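Terminase, large subunit (Bacillus phage spp1, PDB 2WBN) cuts the concatemeric viral genome at the start and end of DNA packaging through its metal-dependent nuclease domain, the part described here, and drives DNA into empty capsids with ATP. Local coordinates at residues Asp62-Val67 / His87-Lys92; Ile81-Asp86 / Leu158-Ile163; Ala106-Asp111 / Asn128-Ala133; Ala133-Asp138 / Ala198-Met203. One frame throughout, in Å; residues are numbered along the deposited sequence.

Interaction 1 (Asp62-Val67 / His87-Lys92); sequences DPLAFV and HKVSLK
His87 lies flat against Pro63, with one face of its imidazole taken up by the proline ring. Pro63 CB stands 3.6 Å from the centroid of the His87 ring and only 5° off its normal, a CH-pi contact almost exactly over the centre, while Pro63 CG reaches to 3.6 Å from NE2 of His87. The two side chains run side by side and point the same way. Val89, two residues on, turns both methyls to Leu64. Its CG1, anti to the backbone N (chi1 178°), packs at 3.8 Å against Leu64 CD1, and its CG2 comes to 3.8 Å from the Leu64 backbone N. Ser90 then caps the helix 91-100, its OG accepting from the N of Arg93. At the first turn Leu91 points its CB away from the strand, but CD2 swings back to 4.3 Å from CD1 of Leu64, and the side chain also packs on helix 115-124. Pro63 touches His190 too, a ligand of the second manganese ion, and so links His87 to the metal site. No hydrogen bond joins the two segments: carbon packing and the CH-pi contact alone carry them, which therefore depend on shape more than on charge.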
# COMPACT_ATOMS: atom_id res chain seq x y z
N ASP A 62 -15.05 -4.14 -3.11
CA ASP A 62 -13.60 -3.97 -2.94
C ASP A 62 -13.20 -3.98 -1.47
O ASP A 62 -13.94 -3.46 -0.61
CB ASP A 62 -13.16 -2.69 -3.62
CG ASP A 62 -13.33 -2.76 -5.11
OD1 ASP A 62 -13.75 -3.84 -5.61
OD2 ASP A 62 -13.02 -1.78 -5.78
N PRO A 63 -12.06 -4.64 -1.16
CA PRO A 63 -11.67 -4.80 0.23
C PRO A 63 -10.97 -3.58 0.82
O PRO A 63 -10.32 -2.81 0.11
CB PRO A 63 -10.66 -5.95 0.18
CG PRO A 63 -10.00 -5.78 -1.15
CD PRO A 63 -11.07 -5.21 -2.08
N LEU A 64 -11.06 -3.47 2.13
CA LEU A 64 -10.16 -2.60 2.86
C LEU A 64 -8.76 -3.22 2.71
O LEU A 64 -8.62 -4.45 2.75
CB LEU A 64 -10.58 -2.51 4.33
CG LEU A 64 -9.61 -1.83 5.31
CD1 LEU A 64 -10.45 -1.17 6.43
CD2 LEU A 64 -8.59 -2.80 5.91
N ALA A 65 -7.75 -2.39 2.49
CA ALA A 65 -6.36 -2.85 2.37
C ALA A 65 -5.43 -1.92 3.15
O ALA A 65 -5.31 -0.73 2.83
CB ALA A 65 -5.95 -2.91 0.91
N PHE A 66 -4.87 -2.47 4.23
CA PHE A 66 -3.83 -1.82 5.03
C PHE A 66 -2.46 -2.37 4.62
O PHE A 66 -2.29 -3.59 4.53
CB PHE A 66 -4.05 -2.10 6.52
CG PHE A 66 -2.91 -1.66 7.39
CD1 PHE A 66 -2.78 -0.32 7.77
CD2 PHE A 66 -1.96 -2.57 7.82
CE1 PHE A 66 -1.73 0.09 8.56
CE2 PHE A 66 -0.90 -2.16 8.62
CZ PHE A 66 -0.78 -0.83 8.98
N VAL A 67 -1.51 -1.48 4.36
CA VAL A 67 -0.13 -1.91 4.04
C VAL A 67 0.87 -1.19 4.94
O VAL A 67 0.67 -0.02 5.31
CB VAL A 67 0.21 -1.70 2.54
CG1 VAL A 67 -0.80 -2.44 1.65
CG2 VAL A 67 0.30 -0.17 2.16
N HIS A 87 -12.39 -8.05 2.80
CA HIS A 87 -13.57 -7.75 2.01
C HIS A 87 -14.79 -7.42 2.87
O HIS A 87 -15.70 -6.79 2.39
CB HIS A 87 -13.90 -8.91 1.06
CG HIS A 87 -12.94 -9.01 -0.08
ND1 HIS A 87 -11.75 -9.70 0.01
CD2 HIS A 87 -12.96 -8.46 -1.32
CE1 HIS A 87 -11.08 -9.57 -1.12
NE2 HIS A 87 -11.79 -8.82 -1.95
N LYS A 88 -14.78 -7.87 4.11
CA LYS A 88 -15.87 -7.63 5.07
C LYS A 88 -15.36 -6.54 6.00
O LYS A 88 -14.77 -6.81 7.07
CB LYS A 88 -16.21 -8.93 5.80
CG LYS A 88 -16.75 -9.95 4.79
CD LYS A 88 -17.22 -11.20 5.39
CE LYS A 88 -17.30 -12.28 4.34
NZ LYS A 88 -18.53 -12.19 3.50
N VAL A 89 -15.53 -5.31 5.56
CA VAL A 89 -14.78 -4.19 6.12
C VAL A 89 -15.22 -3.88 7.56
O VAL A 89 -16.42 -3.65 7.83
CB VAL A 89 -14.93 -2.95 5.24
CG1 VAL A 89 -14.19 -1.74 5.85
CG2 VAL A 89 -14.48 -3.23 3.81
N SER A 90 -14.26 -3.92 8.48
CA SER A 90 -14.49 -3.57 9.87
C SER A 90 -13.38 -2.63 10.30
O SER A 90 -12.19 -2.99 10.25
CB SER A 90 -14.52 -4.80 10.76
OG SER A 90 -14.53 -4.42 12.13
N LEU A 91 -13.76 -1.42 10.69
CA LEU A 91 -12.82 -0.50 11.29
C LEU A 91 -12.38 -1.00 12.67
O LEU A 91 -11.23 -0.84 13.04
CB LEU A 91 -13.42 0.91 11.37
CG LEU A 91 -13.82 1.57 10.04
CD1 LEU A 91 -14.20 3.04 10.25
CD2 LEU A 91 -12.66 1.44 9.03
N LYS A 92 -13.29 -1.62 13.43
CA LYS A 92 -12.90 -2.23 14.71
C LYS A 92 -11.77 -3.25 14.51
O LYS A 92 -10.75 -3.20 15.20
CB LYS A 92 -14.10 -2.91 15.39
CG LYS A 92 -13.72 -3.65 16.70
CD LYS A 92 -14.91 -3.81 17.64
CE LYS A 92 -14.52 -4.52 18.95
NZ LYS A 92 -13.37 -3.85 19.68

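Interaction 2 (Ile81-Asp86 / Leu158-Ile163); sequences IDELVD and LRTPNI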
# COMPACT_ATOMS: atom_id res chain seq x y z
N ILE A 81 6.30 -5.16 4.69
CA ILE A 81 6.43 -5.72 6.04
C ILE A 81 5.18 -6.48 6.44
O ILE A 81 5.25 -7.61 6.92
CB ILE A 81 6.71 -4.60 7.09
CG1 ILE A 81 8.02 -3.87 6.76
CG2 ILE A 81 6.74 -5.19 8.50
CD1 ILE A 81 8.37 -2.71 7.73
N ASP A 82 4.02 -5.85 6.24
CA ASP A 82 2.78 -6.46 6.63
C ASP A 82 1.61 -5.86 5.86
O ASP A 82 1.76 -4.88 5.13
CB ASP A 82 2.60 -6.30 8.14
CG ASP A 82 1.84 -7.44 8.79
OD1 ASP A 82 1.26 -8.28 8.07
OD2 ASP A 82 1.82 -7.49 10.04
N GLU A 83 0.45 -6.49 6.00
CA GLU A 83 -0.77 -6.09 5.31
C GLU A 83 -1.99 -6.64 6.06
O GLU A 83 -1.89 -7.59 6.84
CB GLU A 83 -0.76 -6.63 3.88
CG GLU A 83 -0.97 -8.14 3.82
CD GLU A 83 -0.85 -8.77 2.45
OE1 GLU A 83 -0.35 -8.11 1.51
OE2 GLU A 83 -1.26 -9.95 2.30
N LEU A 84 -3.14 -6.03 5.79
CA LEU A 84 -4.43 -6.59 6.14
C LEU A 84 -5.37 -6.28 4.98
O LEU A 84 -5.59 -5.11 4.65
CB LEU A 84 -4.99 -6.01 7.45
CG LEU A 84 -6.33 -6.55 7.95
CD1 LEU A 84 -6.26 -8.02 8.41
CD2 LEU A 84 -6.87 -5.66 9.07
N VAL A 85 -5.92 -7.32 4.38
CA VAL A 85 -6.90 -7.20 3.31
C VAL A 85 -8.19 -7.88 3.77
O VAL A 85 -8.21 -9.07 4.09
CB VAL A 85 -6.38 -7.81 2.00
CG1 VAL A 85 -7.43 -7.66 0.87
CG2 VAL A 85 -5.04 -7.14 1.59
N ASP A 86 -9.28 -7.12 3.79
CA ASP A 86 -10.56 -7.58 4.31
C ASP A 86 -11.70 -7.10 3.44
O ASP A 86 -11.96 -5.88 3.36
CB ASP A 86 -10.68 -7.01 5.72
CG ASP A 86 -11.76 -7.64 6.53
OD1 ASP A 86 -12.51 -8.49 5.99
OD2 ASP A 86 -11.85 -7.26 7.74
N LEU A 158 5.39 -14.88 2.04
CA LEU A 158 5.09 -15.46 3.34
C LEU A 158 4.53 -14.44 4.33
O LEU A 158 3.77 -14.80 5.23
CB LEU A 158 6.35 -16.13 3.93
CG LEU A 158 6.91 -17.29 3.13
CD1 LEU A 158 8.15 -17.94 3.83
CD2 LEU A 158 5.84 -18.34 2.92
N ARG A 159 4.89 -13.17 4.15
CA ARG A 159 4.45 -12.08 5.01
C ARG A 159 3.29 -11.34 4.43
O ARG A 159 2.34 -11.00 5.16
CB ARG A 159 5.58 -11.06 5.21
CG ARG A 159 6.80 -11.64 5.81
CD ARG A 159 7.95 -10.64 5.95
NE ARG A 159 9.10 -11.34 6.50
CZ ARG A 159 9.31 -11.56 7.79
NH1 ARG A 159 8.46 -11.10 8.72
NH2 ARG A 159 10.38 -12.24 8.17
N THR A 160 3.36 -11.04 3.13
CA THR A 160 2.33 -10.18 2.50
C THR A 160 1.83 -10.79 1.20
O THR A 160 2.20 -10.34 0.11
CB THR A 160 2.84 -8.75 2.24
OG1 THR A 160 3.99 -8.76 1.38
CG2 THR A 160 3.20 -8.04 3.58
N PRO A 161 1.01 -11.85 1.31
CA PRO A 161 0.60 -12.60 0.09
C PRO A 161 -0.27 -11.81 -0.87
O PRO A 161 -0.19 -12.03 -2.08
CB PRO A 161 -0.17 -13.80 0.64
CG PRO A 161 -0.56 -13.43 2.02
CD PRO A 161 0.52 -12.51 2.53
N ASN A 162 -1.09 -10.90 -0.33
CA ASN A 162 -1.94 -10.08 -1.18
C ASN A 162 -1.15 -9.05 -1.99
O ASN A 162 -1.35 -8.93 -3.21
CB ASN A 162 -3.03 -9.37 -0.34
CG ASN A 162 -4.07 -10.32 0.20
OD1 ASN A 162 -4.86 -10.86 -0.57
ND2 ASN A 162 -4.07 -10.55 1.52
N ILE A 163 -0.27 -8.33 -1.33
CA ILE A 163 0.67 -7.42 -2.01
C ILE A 163 1.45 -8.17 -3.11
O ILE A 163 1.52 -7.72 -4.25
CB ILE A 163 1.67 -6.76 -1.02
CG1 ILE A 163 0.97 -5.77 -0.09
CG2 ILE A 163 2.79 -6.01 -1.77
CD1 ILE A 163 1.82 -5.29 1.08
O HOH W 1 5.99 -9.42 8.69
O HOH W 2 2.07 -10.83 7.85
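Glu83 carries the polar part of the contact, its carboxylate meeting the N-terminal end of helix 161-169. Each oxygen offers its syn lone pair to a backbone N-H: Ile163 N gives a bond of 2.8 Å to Glu83 OE1 (166°), and Asn162 N one of 2.8 Å to Glu83 OE2. The Asn162 side chain adds a third, more bent bond, with ND2 3.0 Å from Glu83 OE2 and 58° out of the carboxylate plane. Together these fix the rotation of the carboxylate, whose negative charge would suit the positive end of the helix dipole. Thr160, at the N-cap position, makes no side-chain capping bond. With chi1 at 72°, the otherwise extended Glu83 chain projects to the helix end.

Two waters bridge the other end, one between Ile81 O and Arg159 NH1, the other between Asp82 OD1 and Arg159 O. Asp82 OD2 bonds Tyr103, and Arg159 NH2 bonds Ile40 O and Asp42.

In van der Waals contact, Thr160 CG2 sits 3.5 Å from Asp82 CA, and Val85 CG2 packs against the Asn162 amide, 3.5 Å from ND2.

Ile81 and Asp82 form a classic beta bulge opposite Arg68. Through Glu83 the start of helix 161-169 is pinned to strand 77-86, while Ile163 also packs on strands 64-72 and 152-155.

Interaction 3 (Ala106-Asp111 / Asn128-Ala133); sequences ARIIAD and NRIEGA
Arg107 passes the Arg129 carbonyl on its way to Glu131, beside two parallel strands. Its CB lies 4.0 Å from Arg129 O, and CG, anti to the backbone N (chi1 -178°), stays close to the same carbonyl. CD then comes to 3.1 Å from Glu131 OE1, where the chain bends at chi3 (67°). Beyond the bend NE and CZ keep farther from OE1, and NH1 ends in a weak hydrogen bond of 3.3 Å to Glu131 OE1 that is part of a salt bridge. The guanidinium and carboxylate planes stand nearly perpendicular, 85° apart, so the pairing is not the flat, two-bonded kind. The other oxygen, OE2, is held in salt bridges by Lys134 and Arg201.

Strands 108-110 and 130-132 belong to a beta-alpha-beta unit with helix 115-124 as its crossover, at one edge of the RNase H-like sheet. Four backbone bonds join the two segments in parallel register: Ile108 N to Arg129 O, Glu131 N to Ile108 O, Ala110 N to Glu131 O, and Ala133 N to Ala110 O, the last extending the pairing past the strand end.

Ile108 and Ile130 share one face of the sheet; Ile130 CD1 also meets Ala110 CB at 3.9 Å, with Ile118 and Leu121 of the crossover helix close by. On the Glu131 face Ile109 CG2 presses to 3.5 Å from Ala133 CA. Directly after Ala110 comes Asp111, a ligand of the first manganese ion; its OD1 bonds Ser113 and its OD2 Phe57 N.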
# COMPACT_ATOMS: atom_id res chain seq x y z
N ALA A 106 3.43 4.45 14.12
CA ALA A 106 3.79 4.98 12.81
C ALA A 106 2.53 5.51 12.14
O ALA A 106 1.43 4.97 12.31
CB ALA A 106 4.45 3.90 11.96
N ARG A 107 2.70 6.58 11.37
CA ARG A 107 1.59 7.25 10.71
C ARG A 107 0.92 6.37 9.66
O ARG A 107 1.60 5.65 8.94
CB ARG A 107 2.11 8.51 10.03
CG ARG A 107 1.03 9.30 9.36
CD ARG A 107 1.48 10.71 9.12
NE ARG A 107 2.54 10.76 8.13
CZ ARG A 107 3.19 11.88 7.79
NH1 ARG A 107 2.87 13.04 8.36
NH2 ARG A 107 4.15 11.83 6.88
N ILE A 108 -0.41 6.48 9.56
CA ILE A 108 -1.18 5.84 8.47
C ILE A 108 -1.78 6.93 7.58
O ILE A 108 -2.51 7.82 8.08
CB ILE A 108 -2.30 4.92 9.02
CG1 ILE A 108 -1.70 3.83 9.93
CG2 ILE A 108 -3.11 4.28 7.88
CD1 ILE A 108 -2.73 3.07 10.75
N ILE A 109 -1.43 6.90 6.30
CA ILE A 109 -2.04 7.78 5.32
C ILE A 109 -3.18 7.01 4.69
O ILE A 109 -2.98 5.91 4.16
CB ILE A 109 -1.03 8.30 4.25
CG1 ILE A 109 0.13 9.04 4.93
CG2 ILE A 109 -1.73 9.27 3.31
CD1 ILE A 109 1.18 9.64 3.96
N ALA A 110 -4.38 7.58 4.78
CA ALA A 110 -5.58 6.89 4.40
C ALA A 110 -6.35 7.54 3.27
O ALA A 110 -6.44 8.76 3.16
CB ALA A 110 -6.51 6.72 5.62
N ASP A 111 -6.91 6.67 2.44
CA ASP A 111 -7.97 6.95 1.47
C ASP A 111 -8.89 8.08 1.92
O ASP A 111 -9.74 7.89 2.79
CB ASP A 111 -8.71 5.61 1.28
CG ASP A 111 -10.01 5.70 0.48
OD1 ASP A 111 -10.28 6.71 -0.21
OD2 ASP A 111 -10.78 4.68 0.55
N ASN A 128 -4.59 7.37 16.50
CA ASN A 128 -4.37 8.81 16.50
C ASN A 128 -3.58 9.31 15.31
O ASN A 128 -3.87 10.39 14.78
CB ASN A 128 -3.64 9.22 17.78
CG ASN A 128 -4.46 8.95 19.02
OD1 ASN A 128 -5.67 9.20 19.06
ND2 ASN A 128 -3.80 8.46 20.07
N ARG A 129 -2.59 8.53 14.88
CA ARG A 129 -1.70 8.92 13.79
C ARG A 129 -2.25 8.49 12.44
O ARG A 129 -1.55 7.95 11.61
CB ARG A 129 -0.29 8.36 14.03
CG ARG A 129 0.33 8.88 15.32
CD ARG A 129 1.72 8.36 15.60
NE ARG A 129 2.11 8.70 16.97
CZ ARG A 129 3.34 8.63 17.46
NH1 ARG A 129 4.36 8.23 16.70
NH2 ARG A 129 3.57 8.96 18.73
N ILE A 130 -3.54 8.70 12.23
CA ILE A 130 -4.11 8.47 10.92
C ILE A 130 -4.39 9.85 10.34
O ILE A 130 -4.87 10.75 11.06
CB ILE A 130 -5.36 7.59 10.96
CG1 ILE A 130 -5.88 7.32 9.54
CG2 ILE A 130 -6.47 8.21 11.83
CD1 ILE A 130 -6.66 6.06 9.42
N GLU A 131 -4.03 10.05 9.08
CA GLU A 131 -4.46 11.25 8.38
C GLU A 131 -4.85 10.95 6.94
O GLU A 131 -4.41 9.97 6.34
CB GLU A 131 -3.41 12.37 8.45
CG GLU A 131 -2.19 12.20 7.56
CD GLU A 131 -1.17 13.31 7.80
OE1 GLU A 131 -0.37 13.19 8.76
OE2 GLU A 131 -1.17 14.31 7.05
N GLY A 132 -5.73 11.80 6.40
CA GLY A 132 -6.18 11.67 5.03
C GLY A 132 -5.03 11.90 4.07
O GLY A 132 -4.17 12.76 4.32
N ALA A 133 -5.00 11.12 2.99
CA ALA A 133 -4.09 11.38 1.89
C ALA A 133 -4.36 12.79 1.38
O ALA A 133 -5.50 13.13 1.09
CB ALA A 133 -4.29 10.38 0.77

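Interaction 4 (Ala133-Asp138 / Ala198-Met203); sequences AKKGPD and AFERDM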
# COMPACT_ATOMS: atom_id res chain seq x y z
N ALA A 133 -5.00 11.12 2.99
CA ALA A 133 -4.09 11.38 1.89
C ALA A 133 -4.36 12.79 1.38
O ALA A 133 -5.50 13.13 1.09
CB ALA A 133 -4.29 10.38 0.77
N LYS A 134 -3.31 13.59 1.28
CA LYS A 134 -3.40 14.96 0.77
C LYS A 134 -3.59 15.00 -0.74
O LYS A 134 -4.27 15.88 -1.26
CB LYS A 134 -2.15 15.77 1.16
CG LYS A 134 -2.10 16.14 2.64
CD LYS A 134 -0.79 16.83 3.02
CE LYS A 134 -0.92 17.59 4.35
NZ LYS A 134 -1.48 16.70 5.43
N LYS A 135 -2.98 14.04 -1.44
CA LYS A 135 -3.05 14.04 -2.90
C LYS A 135 -4.43 13.60 -3.37
O LYS A 135 -5.13 12.87 -2.67
CB LYS A 135 -1.96 13.17 -3.50
CG LYS A 135 -0.57 13.80 -3.48
CD LYS A 135 0.36 13.03 -4.41
CE LYS A 135 1.75 13.63 -4.51
NZ LYS A 135 2.58 12.68 -5.28
N GLY A 136 -4.80 14.06 -4.57
CA GLY A 136 -6.15 13.89 -5.09
C GLY A 136 -6.25 12.78 -6.12
O GLY A 136 -5.29 12.04 -6.31
N PRO A 137 -7.41 12.68 -6.79
CA PRO A 137 -7.59 11.64 -7.81
C PRO A 137 -6.66 11.79 -9.02
O PRO A 137 -6.30 10.78 -9.64
CB PRO A 137 -9.06 11.79 -8.21
CG PRO A 137 -9.70 12.61 -7.11
CD PRO A 137 -8.62 13.51 -6.63
N ASP A 138 -6.24 13.02 -9.33
CA ASP A 138 -5.30 13.26 -10.44
C ASP A 138 -3.83 12.89 -10.16
O ASP A 138 -2.98 13.07 -11.02
CB ASP A 138 -5.40 14.73 -10.88
CG ASP A 138 -6.74 15.05 -11.49
OD1 ASP A 138 -7.34 14.12 -12.06
OD2 ASP A 138 -7.20 16.22 -11.39
N ALA A 198 0.60 5.53 1.05
CA ALA A 198 1.65 5.42 2.07
C ALA A 198 2.90 6.23 1.70
O ALA A 198 3.56 6.78 2.58
CB ALA A 198 2.02 3.95 2.30
N PHE A 199 3.21 6.27 0.40
CA PHE A 199 4.40 6.98 -0.11
C PHE A 199 4.13 8.33 -0.77
O PHE A 199 5.04 8.89 -1.40
CB PHE A 199 5.11 6.08 -1.12
CG PHE A 199 5.86 4.97 -0.47
CD1 PHE A 199 5.26 3.74 -0.29
CD2 PHE A 199 7.13 5.19 0.03
CE1 PHE A 199 5.96 2.70 0.33
CE2 PHE A 199 7.81 4.16 0.65
CZ PHE A 199 7.22 2.93 0.82
N GLU A 200 2.93 8.88 -0.62
CA GLU A 200 2.61 10.14 -1.32
C GLU A 200 3.55 11.30 -0.94
O GLU A 200 3.84 12.14 -1.78
CB GLU A 200 1.14 10.54 -1.14
CG GLU A 200 0.74 10.98 0.25
CD GLU A 200 -0.58 11.75 0.29
OE1 GLU A 200 -1.39 11.66 -0.66
OE2 GLU A 200 -0.80 12.46 1.28
N ARG A 201 4.02 11.34 0.30
CA ARG A 201 4.89 12.44 0.77
C ARG A 201 6.35 12.27 0.36
O ARG A 201 7.16 13.16 0.60
CB ARG A 201 4.84 12.61 2.29
CG ARG A 201 3.46 12.57 2.95
CD ARG A 201 2.52 13.64 2.41
NE ARG A 201 1.13 13.39 2.82
CZ ARG A 201 0.63 13.62 4.04
NH1 ARG A 201 1.40 14.14 5.00
NH2 ARG A 201 -0.65 13.35 4.28
N ASP A 202 6.70 11.13 -0.24
CA ASP A 202 8.09 10.86 -0.59
C ASP A 202 8.39 11.11 -2.06
O ASP A 202 9.51 10.89 -2.50
CB ASP A 202 8.44 9.43 -0.22
CG ASP A 202 8.39 9.20 1.27
OD1 ASP A 202 7.45 8.52 1.75
OD2 ASP A 202 9.31 9.67 1.97
N MSE A 203 7.41 11.60 -2.81
CA MSE A 203 7.53 11.64 -4.26
C MSE A 203 7.93 13.02 -4.78
O MSE A 203 7.94 14.00 -4.02
CB MSE A 203 6.23 11.18 -4.90
CG MSE A 203 5.73 9.87 -4.33
SE MSE A 203 4.01 9.42 -5.06
CE MSE A 203 3.79 7.63 -4.28
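Glu200 OE2 is gripped from two segments at once. The backbone N of Lys134 bonds Glu200 OE2 at 2.8 Å through the syn lone pair, while Arg201 NE reaches Glu200 OE2 at 2.6 Å from the anti side, the shorter arm of a salt bridge that lies in the guanidinium plane; Arg201 NH2 adds a weak bond. The second oxygen takes the next backbone N-H, Lys135 N lying 3.0 Å from Glu200 OE1 and 30° out of the carboxylate plane. Chi1 of 70° places CG of Glu200 between its own N and carbonyl carbon, from where the extended chain reaches the loop. Lys134 lays its aliphatic part across Arg201 at about a right angle, CD 3.6 Å above the guanidinium plane and over its centre. Its NZ lies 3.6 Å from Arg201 NH2, like charges that Glu131 offsets. Lys135 slides past Glu200 in the opposite direction and brings its NZ to 3.6 Å from the selenium (SE) of Met203, a selenomethionine. Two successive backbone N-H groups and an arginine thus converge on one buried carboxylate, which would favour its negative form and tie the loop after strand 130-132 to the chain leaving helix 190-198.

In the fold
All four contacts lie in one RNase H-like nuclease domain. Interactions 1 and 2 sit about 12 Å apart between centres and meet through the neighbouring antiparallel strands 64-72 and 77-86, their segments alternating along the chain. Interaction 3 adds the far edge of the same sheet; it touches interaction 1 where Phe66 packs on Ile108, and falls within the loop that interaction 2 closes. Interaction 4 follows it, sharing Ala133 and the Glu131-Arg201 salt bridge, and lies about 21 Å from interaction 2, centre to centre, on the opposite side of the chain's centre. Interaction 3 carries the metal ligand Asp111 and interaction 1 touches the ligand His190, so these two contacts border the metal site.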